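Local coordinates for Serine/threonine-protein kinase Tel1 (PDB 6SKY) that phosphorylates serine and threonine residues of proteins using ATP and probably activates checkpoint signalling as a sensor of DNA damage, at residues F1921-L1933 / T2811-F2823. Residues are numbered along the deposited sequence; the frame is centred on the assembly and turned at random.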
ATOM      1  N   PHE A1921     -16.913   2.225 -25.501  1.00 32.99           N
ATOM      2  CA  PHE A1921     -16.658   1.874 -24.111  1.00 32.99           C
ATOM      3  C   PHE A1921     -16.205   3.048 -23.260  1.00 32.99           C
ATOM      4  O   PHE A1921     -16.339   2.984 -22.038  1.00 32.99           O
ATOM      5  CB  PHE A1921     -15.629   0.757 -24.031  1.00 32.99           C
ATOM      6  CG  PHE A1921     -16.205  -0.591 -24.277  1.00 32.99           C
ATOM      7  CD1 PHE A1921     -17.461  -0.904 -23.818  1.00 32.99           C
ATOM      8  CD2 PHE A1921     -15.506  -1.540 -24.974  1.00 32.99           C
ATOM      9  CE1 PHE A1921     -17.996  -2.131 -24.046  1.00 32.99           C
ATOM     10  CE2 PHE A1921     -16.047  -2.769 -25.205  1.00 32.99           C
ATOM     11  CZ  PHE A1921     -17.285  -3.065 -24.744  1.00 32.99           C
ATOM     12  N   GLU A1922     -15.679   4.113 -23.861  1.00 36.37           N
ATOM     13  CA  GLU A1922     -15.381   5.299 -23.069  1.00 36.37           C
ATOM     14  C   GLU A1922     -16.645   5.985 -22.580  1.00 36.37           C
ATOM     15  O   GLU A1922     -16.617   6.671 -21.556  1.00 36.37           O
ATOM     16  CB  GLU A1922     -14.557   6.285 -23.885  1.00 36.37           C
ATOM     17  CG  GLU A1922     -13.106   5.935 -24.008  1.00 36.37           C
ATOM     18  CD  GLU A1922     -12.411   6.764 -25.060  1.00 36.37           C
ATOM     19  OE1 GLU A1922     -13.086   7.589 -25.708  1.00 36.37           O
ATOM     20  OE2 GLU A1922     -11.192   6.591 -25.248  1.00 36.37           O
ATOM     21  N   ASN A1923     -17.756   5.821 -23.295  1.00 32.16           N
ATOM     22  CA  ASN A1923     -18.952   6.602 -23.044  1.00 32.16           C
ATOM     23  C   ASN A1923     -20.124   5.799 -22.515  1.00 32.16           C
ATOM     24  O   ASN A1923     -21.032   6.389 -21.929  1.00 32.16           O
ATOM     25  CB  ASN A1923     -19.392   7.311 -24.326  1.00 32.16           C
ATOM     26  CG  ASN A1923     -18.316   8.177 -24.899  1.00 32.16           C
ATOM     27  OD1 ASN A1923     -18.059   9.267 -24.405  1.00 32.16           O
ATOM     28  ND2 ASN A1923     -17.677   7.704 -25.950  1.00 32.16           N
ATOM     29  N   ILE A1924     -20.142   4.484 -22.714  1.00 31.81           N
ATOM     30  CA  ILE A1924     -21.234   3.696 -22.180  1.00 31.81           C
ATOM     31  C   ILE A1924     -21.194   3.753 -20.658  1.00 31.81           C
ATOM     32  O   ILE A1924     -20.156   4.008 -20.040  1.00 31.81           O
ATOM     33  CB  ILE A1924     -21.179   2.249 -22.689  1.00 31.81           C
ATOM     34  CG1 ILE A1924     -22.581   1.686 -22.835  1.00 31.81           C
ATOM     35  CG2 ILE A1924     -20.389   1.376 -21.751  1.00 31.81           C
ATOM     36  CD1 ILE A1924     -22.622   0.441 -23.626  1.00 31.81           C
ATOM     37  N   ASP A1925     -22.353   3.528 -20.047  1.00 38.18           N
ATOM     38  CA  ASP A1925     -22.547   3.792 -18.624  1.00 38.18           C
ATOM     39  C   ASP A1925     -22.424   2.492 -17.834  1.00 38.18           C
ATOM     40  O   ASP A1925     -23.406   1.908 -17.378  1.00 38.18           O
ATOM     41  CB  ASP A1925     -23.892   4.466 -18.399  1.00 38.18           C
ATOM     42  CG  ASP A1925     -24.074   4.930 -16.979  1.00 38.18           C
ATOM     43  OD1 ASP A1925     -23.079   4.933 -16.228  1.00 38.18           O
ATOM     44  OD2 ASP A1925     -25.210   5.288 -16.608  1.00 38.18           O
ATOM     45  N   ASP A1926     -21.184   2.050 -17.651  1.00 39.60           N
ATOM     46  CA  ASP A1926     -20.896   0.914 -16.808  1.00 39.60           C
ATOM     47  C   ASP A1926     -19.543   1.175 -16.174  1.00 39.60           C
ATOM     48  O   ASP A1926     -18.653   1.715 -16.842  1.00 39.60           O
ATOM     49  CB  ASP A1926     -20.865  -0.406 -17.578  1.00 39.60           C
ATOM     50  CG  ASP A1926     -21.208  -1.594 -16.704  1.00 39.60           C
ATOM     51  OD1 ASP A1926     -22.280  -1.567 -16.071  1.00 39.60           O
ATOM     52  OD2 ASP A1926     -20.417  -2.555 -16.646  1.00 39.60           O
ATOM     53  N   PRO A1927     -19.355   0.817 -14.906  1.00 34.78           N
ATOM     54  CA  PRO A1927     -18.044   1.029 -14.289  1.00 34.78           C
ATOM     55  C   PRO A1927     -16.942   0.159 -14.872  1.00 34.78           C
ATOM     56  O   PRO A1927     -15.801   0.621 -14.961  1.00 34.78           O
ATOM     57  CB  PRO A1927     -18.292   0.699 -12.811  1.00 34.78           C
ATOM     58  CG  PRO A1927     -19.752   0.690 -12.637  1.00 34.78           C
ATOM     59  CD  PRO A1927     -20.342   0.309 -13.943  1.00 34.78           C
ATOM     60  N   ASP A1928     -17.236  -1.074 -15.286  1.00 29.50           N
ATOM     61  CA  ASP A1928     -16.194  -2.053 -15.556  1.00 29.50           C
ATOM     62  C   ASP A1928     -15.983  -2.382 -17.022  1.00 29.50           C
ATOM     63  O   ASP A1928     -15.001  -3.048 -17.339  1.00 29.50           O
ATOM     64  CB  ASP A1928     -16.495  -3.361 -14.818  1.00 29.50           C
ATOM     65  CG  ASP A1928     -16.743  -3.159 -13.349  1.00 29.50           C
ATOM     66  OD1 ASP A1928     -16.138  -2.245 -12.761  1.00 29.50           O
ATOM     67  OD2 ASP A1928     -17.548  -3.918 -12.778  1.00 29.50           O
ATOM     68  N   ALA A1929     -16.864  -1.954 -17.920  1.00 30.57           N
ATOM     69  CA  ALA A1929     -16.791  -2.433 -19.296  1.00 30.57           C
ATOM     70  C   ALA A1929     -15.532  -1.946 -20.000  1.00 30.57           C
ATOM     71  O   ALA A1929     -14.916  -2.694 -20.767  1.00 30.57           O
ATOM     72  CB  ALA A1929     -18.034  -1.999 -20.060  1.00 30.57           C
ATOM     73  N   TYR A1930     -15.132  -0.702 -19.739  1.00 32.73           N
ATOM     74  CA  TYR A1930     -13.966  -0.114 -20.387  1.00 32.73           C
ATOM     75  C   TYR A1930     -12.729  -0.980 -20.259  1.00 32.73           C
ATOM     76  O   TYR A1930     -11.895  -1.008 -21.166  1.00 32.73           O
ATOM     77  CB  TYR A1930     -13.697   1.259 -19.784  1.00 32.73           C
ATOM     78  CG  TYR A1930     -12.464   1.944 -20.305  1.00 32.73           C
ATOM     79  CD1 TYR A1930     -12.476   2.595 -21.522  1.00 32.73           C
ATOM     80  CD2 TYR A1930     -11.293   1.956 -19.570  1.00 32.73           C
ATOM     81  CE1 TYR A1930     -11.363   3.222 -21.998  1.00 32.73           C
ATOM     82  CE2 TYR A1930     -10.174   2.582 -20.041  1.00 32.73           C
ATOM     83  CZ  TYR A1930     -10.216   3.216 -21.253  1.00 32.73           C
ATOM     84  OH  TYR A1930      -9.101   3.847 -21.732  1.00 32.73           O
ATOM     85  N   TYR A1931     -12.588  -1.692 -19.148  1.00 29.61           N
ATOM     86  CA  TYR A1931     -11.385  -2.460 -18.882  1.00 29.61           C
ATOM     87  C   TYR A1931     -11.314  -3.752 -19.671  1.00 29.61           C
ATOM     88  O   TYR A1931     -10.292  -4.434 -19.611  1.00 29.61           O
ATOM     89  CB  TYR A1931     -11.289  -2.769 -17.397  1.00 29.61           C
ATOM     90  CG  TYR A1931     -11.302  -1.536 -16.549  1.00 29.61           C
ATOM     91  CD1 TYR A1931     -10.131  -0.925 -16.171  1.00 29.61           C
ATOM     92  CD2 TYR A1931     -12.487  -0.975 -16.140  1.00 29.61           C
ATOM     93  CE1 TYR A1931     -10.142   0.204 -15.404  1.00 29.61           C
ATOM     94  CE2 TYR A1931     -12.508   0.154 -15.375  1.00 29.61           C
ATOM     95  CZ  TYR A1931     -11.334   0.741 -15.011  1.00 29.61           C
ATOM     96  OH  TYR A1931     -11.355   1.872 -14.240  1.00 29.61           O
ATOM     97  N   GLY A1932     -12.358  -4.106 -20.403  1.00 28.84           N
ATOM     98  CA  GLY A1932     -12.312  -5.317 -21.187  1.00 28.84           C
ATOM     99  C   GLY A1932     -11.762  -5.151 -22.564  1.00 28.84           C
ATOM    100  O   GLY A1932     -11.518  -6.141 -23.251  1.00 28.84           O
ATOM    101  N   LEU A1933     -11.557  -3.913 -22.983  1.00 36.81           N
ATOM    102  CA  LEU A1933     -11.021  -3.615 -24.297  1.00 36.81           C
ATOM    103  C   LEU A1933      -9.506  -3.714 -24.279  1.00 36.81           C
ATOM    104  O   LEU A1933      -8.854  -3.257 -23.340  1.00 36.81           O
ATOM    105  CB  LEU A1933     -11.450  -2.217 -24.718  1.00 36.81           C
ATOM    106  CG  LEU A1933     -11.338  -1.862 -26.188  1.00 36.81           C
ATOM    107  CD1 LEU A1933     -12.366  -2.627 -26.983  1.00 36.81           C
ATOM    108  CD2 LEU A1933     -11.536  -0.391 -26.327  1.00 36.81           C
ATOM    109  N   THR A2811     -16.053  -8.883 -25.085  1.00 26.55           N
ATOM    110  CA  THR A2811     -14.879  -9.019 -24.224  1.00 26.55           C
ATOM    111  C   THR A2811     -15.195 -10.158 -23.273  1.00 26.55           C
ATOM    112  O   THR A2811     -15.931  -9.993 -22.306  1.00 26.55           O
ATOM    113  CB  THR A2811     -14.601  -7.731 -23.468  1.00 26.55           C
ATOM    114  OG1 THR A2811     -15.614  -7.540 -22.479  1.00 26.55           O
ATOM    115  CG2 THR A2811     -14.625  -6.559 -24.407  1.00 26.55           C
ATOM    116  N   LYS A2812     -14.653 -11.335 -23.561  1.00 25.13           N
ATOM    117  CA  LYS A2812     -15.227 -12.555 -23.017  1.00 25.13           C
ATOM    118  C   LYS A2812     -15.163 -12.634 -21.497  1.00 25.13           C
ATOM    119  O   LYS A2812     -16.186 -12.477 -20.835  1.00 25.13           O
ATOM    120  CB  LYS A2812     -14.534 -13.747 -23.658  1.00 25.13           C
ATOM    121  CG  LYS A2812     -14.403 -13.581 -25.150  1.00 25.13           C
ATOM    122  CD  LYS A2812     -14.460 -14.896 -25.883  1.00 25.13           C
ATOM    123  CE  LYS A2812     -13.218 -15.717 -25.648  1.00 25.13           C
ATOM    124  NZ  LYS A2812     -13.224 -16.950 -26.475  1.00 25.13           N
ATOM    125  N   THR A2813     -13.975 -12.800 -20.925  1.00 25.60           N
ATOM    126  CA  THR A2813     -13.827 -12.800 -19.479  1.00 25.60           C
ATOM    127  C   THR A2813     -13.223 -11.517 -18.944  1.00 25.60           C
ATOM    128  O   THR A2813     -13.325 -11.258 -17.746  1.00 25.60           O
ATOM    129  CB  THR A2813     -12.965 -13.984 -19.012  1.00 25.60           C
ATOM    130  OG1 THR A2813     -12.063 -14.364 -20.053  1.00 25.60           O
ATOM    131  CG2 THR A2813     -13.827 -15.163 -18.664  1.00 25.60           C
ATOM    132  N   GLU A2814     -12.605 -10.713 -19.796  1.00 26.49           N
ATOM    133  CA  GLU A2814     -12.084  -9.426 -19.383  1.00 26.49           C
ATOM    134  C   GLU A2814     -13.215  -8.436 -19.172  1.00 26.49           C
ATOM    135  O   GLU A2814     -14.289  -8.551 -19.757  1.00 26.49           O
ATOM    136  CB  GLU A2814     -11.134  -8.895 -20.438  1.00 26.49           C
ATOM    137  CG  GLU A2814     -10.515  -9.975 -21.258  1.00 26.49           C
ATOM    138  CD  GLU A2814      -9.390 -10.652 -20.535  1.00 26.49           C
ATOM    139  OE1 GLU A2814      -8.857 -10.044 -19.586  1.00 26.49           O
ATOM    140  OE2 GLU A2814      -9.031 -11.788 -20.911  1.00 26.49           O
ATOM    141  N   GLY A2815     -12.969  -7.447 -18.337  1.00 21.57           N
ATOM    142  CA  GLY A2815     -13.970  -6.427 -18.147  1.00 21.57           C
ATOM    143  C   GLY A2815     -14.825  -6.669 -16.934  1.00 21.57           C
ATOM    144  O   GLY A2815     -14.318  -6.661 -15.821  1.00 21.57           O
ATOM    145  N   VAL A2816     -16.117  -6.911 -17.132  1.00 21.77           N
ATOM    146  CA  VAL A2816     -17.034  -6.987 -16.004  1.00 21.77           C
ATOM    147  C   VAL A2816     -16.784  -8.241 -15.181  1.00 21.77           C
ATOM    148  O   VAL A2816     -16.782  -8.196 -13.949  1.00 21.77           O
ATOM    149  CB  VAL A2816     -18.486  -6.908 -16.500  1.00 21.77           C
ATOM    150  CG1 VAL A2816     -19.449  -7.024 -15.355  1.00 21.77           C
ATOM    151  CG2 VAL A2816     -18.709  -5.624 -17.227  1.00 21.77           C
ATOM    152  N   PHE A2817     -16.554  -9.376 -15.836  1.00 18.25           N
ATOM    153  CA  PHE A2817     -16.438 -10.629 -15.102  1.00 18.25           C
ATOM    154  C   PHE A2817     -15.193 -10.648 -14.232  1.00 18.25           C
ATOM    155  O   PHE A2817     -15.260 -10.991 -13.051  1.00 18.25           O
ATOM    156  CB  PHE A2817     -16.431 -11.814 -16.061  1.00 18.25           C
ATOM    157  CG  PHE A2817     -16.274 -13.132 -15.379  1.00 18.25           C
ATOM    158  CD1 PHE A2817     -17.311 -13.683 -14.670  1.00 18.25           C
ATOM    159  CD2 PHE A2817     -15.086 -13.817 -15.438  1.00 18.25           C
ATOM    160  CE1 PHE A2817     -17.166 -14.879 -14.041  1.00 18.25           C
ATOM    161  CE2 PHE A2817     -14.944 -15.012 -14.807  1.00 18.25           C
ATOM    162  CZ  PHE A2817     -15.986 -15.541 -14.109  1.00 18.25           C
ATOM    163  N   ARG A2818     -14.047 -10.285 -14.795  1.00 18.51           N
ATOM    164  CA  ARG A2818     -12.804 -10.357 -14.043  1.00 18.51           C
ATOM    165  C   ARG A2818     -12.757  -9.314 -12.936  1.00 18.51           C
ATOM    166  O   ARG A2818     -12.302  -9.602 -11.824  1.00 18.51           O
ATOM    167  CB  ARG A2818     -11.635 -10.195 -14.996  1.00 18.51           C
ATOM    168  CG  ARG A2818     -10.357 -10.742 -14.481  1.00 18.51           C
ATOM    169  CD  ARG A2818      -9.281 -10.636 -15.516  1.00 18.51           C
ATOM    170  NE  ARG A2818      -9.497 -11.560 -16.617  1.00 18.51           N
ATOM    171  CZ  ARG A2818      -8.901 -12.737 -16.725  1.00 18.51           C
ATOM    172  NH1 ARG A2818      -9.155 -13.512 -17.760  1.00 18.51           N
ATOM    173  NH2 ARG A2818      -8.050 -13.133 -15.799  1.00 18.51           N
ATOM    174  N   ARG A2819     -13.251  -8.109 -13.204  1.00 22.26           N
ATOM    175  CA  ARG A2819     -13.287  -7.084 -12.171  1.00 22.26           C
ATOM    176  C   ARG A2819     -14.241  -7.460 -11.051  1.00 22.26           C
ATOM    177  O   ARG A2819     -13.956  -7.200  -9.882  1.00 22.26           O
ATOM    178  CB  ARG A2819     -13.681  -5.742 -12.769  1.00 22.26           C
ATOM    179  CG  ARG A2819     -12.702  -5.193 -13.760  1.00 22.26           C
ATOM    180  CD  ARG A2819     -11.977  -4.011 -13.222  1.00 22.26           C
ATOM    181  NE  ARG A2819     -12.875  -2.908 -12.931  1.00 22.26           N
ATOM    182  CZ  ARG A2819     -12.512  -1.825 -12.261  1.00 22.26           C
ATOM    183  NH1 ARG A2819     -13.386  -0.861 -12.029  1.00 22.26           N
ATOM    184  NH2 ARG A2819     -11.276  -1.714 -11.815  1.00 22.26           N
ATOM    185  N   CYS A2820     -15.372  -8.076 -11.377  1.00 22.40           N
ATOM    186  CA  CYS A2820     -16.310  -8.445 -10.329  1.00 22.40           C
ATOM    187  C   CYS A2820     -15.835  -9.651  -9.541  1.00 22.40           C
ATOM    188  O   CYS A2820     -16.089  -9.730  -8.339  1.00 22.40           O
ATOM    189  CB  CYS A2820     -17.689  -8.698 -10.925  1.00 22.40           C
ATOM    190  SG  CYS A2820     -18.527  -7.198 -11.419  1.00 22.40           S
ATOM    191  N   CYS A2821     -15.131 -10.580 -10.184  1.00 17.76           N
ATOM    192  CA  CYS A2821     -14.450 -11.639  -9.452  1.00 17.76           C
ATOM    193  C   CYS A2821     -13.449 -11.066  -8.464  1.00 17.76           C
ATOM    194  O   CYS A2821     -13.379 -11.509  -7.316  1.00 17.76           O
ATOM    195  CB  CYS A2821     -13.748 -12.581 -10.424  1.00 17.76           C
ATOM    196  SG  CYS A2821     -14.777 -13.778 -11.224  1.00 17.76           S
ATOM    197  N   GLU A2822     -12.677 -10.065  -8.885  1.00 22.51           N
ATOM    198  CA  GLU A2822     -11.678  -9.481  -7.995  1.00 22.51           C
ATOM    199  C   GLU A2822     -12.317  -8.718  -6.846  1.00 22.51           C
ATOM    200  O   GLU A2822     -11.852  -8.814  -5.711  1.00 22.51           O
ATOM    201  CB  GLU A2822     -10.738  -8.579  -8.783  1.00 22.51           C
ATOM    202  CG  GLU A2822      -9.713  -9.345  -9.578  1.00 22.51           C
ATOM    203  CD  GLU A2822      -9.071  -8.516 -10.663  1.00 22.51           C
ATOM    204  OE1 GLU A2822      -9.273  -7.289 -10.674  1.00 22.51           O
ATOM    205  OE2 GLU A2822      -8.368  -9.093 -11.516  1.00 22.51           O
ATOM    206  N   PHE A2823     -13.382  -7.960  -7.105  1.00 20.59           N
ATOM    207  CA  PHE A2823     -14.064  -7.260  -6.019  1.00 20.59           C
ATOM    208  C   PHE A2823     -14.688  -8.234  -5.033  1.00 20.59           C
ATOM    209  O   PHE A2823     -14.596  -8.039  -3.818  1.00 20.59           O
ATOM    210  CB  PHE A2823     -15.137  -6.328  -6.572  1.00 20.59           C
ATOM    211  CG  PHE A2823     -14.598  -5.164  -7.321  1.00 20.59           C
ATOM    212  CD1 PHE A2823     -13.512  -4.468  -6.852  1.00 20.59           C
ATOM    213  CD2 PHE A2823     -15.174  -4.766  -8.503  1.00 20.59           C
ATOM    214  CE1 PHE A2823     -13.014  -3.401  -7.548  1.00 20.59           C
ATOM    215  CE2 PHE A2823     -14.673  -3.702  -9.199  1.00 20.59           C
ATOM    216  CZ  PHE A2823     -13.595  -3.021  -8.719  1.00 20.59           C
TER
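Asp-1928 and Arg-2819, the two residues most covered by the contact, form a salt bridge in which a single carboxylate oxygen takes two N-H groups. Arg-2819 NH1 donates to Asp-1928 OD1 over 3.2 Å, with an N-H...O angle of 149°, and NE adds a weak bond to the same atom. OD1 sits near the guanidinium plane and meets NH1 on its anti side, while the carboxylate itself is turned 75° from that plane, so the pair is not the flat, two-oxygen kind. OD1 also forms a salt bridge with Arg-2642, which places one acid between two arginines and would probably keep it ionised.

Bends at chi2 and chi3 of Arg-2819 turn the guanidinium so that it lies flat on the Tyr-1931 ring, with the planes 18° apart. Arg-2819 CZ stands over the face of the Tyr-1931 ring, 4.0 Å from the ring centroid, in a cation-pi contact; Phe-2823 CZ covers the opposite face of the guanidinium. With an alanine in place of Arg-2819, the Tyr-1931 face would probably lose its cationic partner and Asp-1928 one of the arginines that balance its charge.

The contact joins the FAT region, through the turn that follows helix 1916-1923, to the kinase region at the start of helix 2816-2828, as in PIKK enzymes, whose helical FAT domain wraps the kinase. Gly-2815, the N-cap residue of that helix, meets Gly-1932 backbone to backbone, their CA atoms 3.6 Å apart. The Thr-2811 hydroxyl donates to Glu-2814 O, while the Thr-2811 methyl CG2 lies against Gly-1932 O. Farther along, Val-2816 CG2 lies 3.6 Å from Asp-1926 OD2 and also touches Asp-1928 CB.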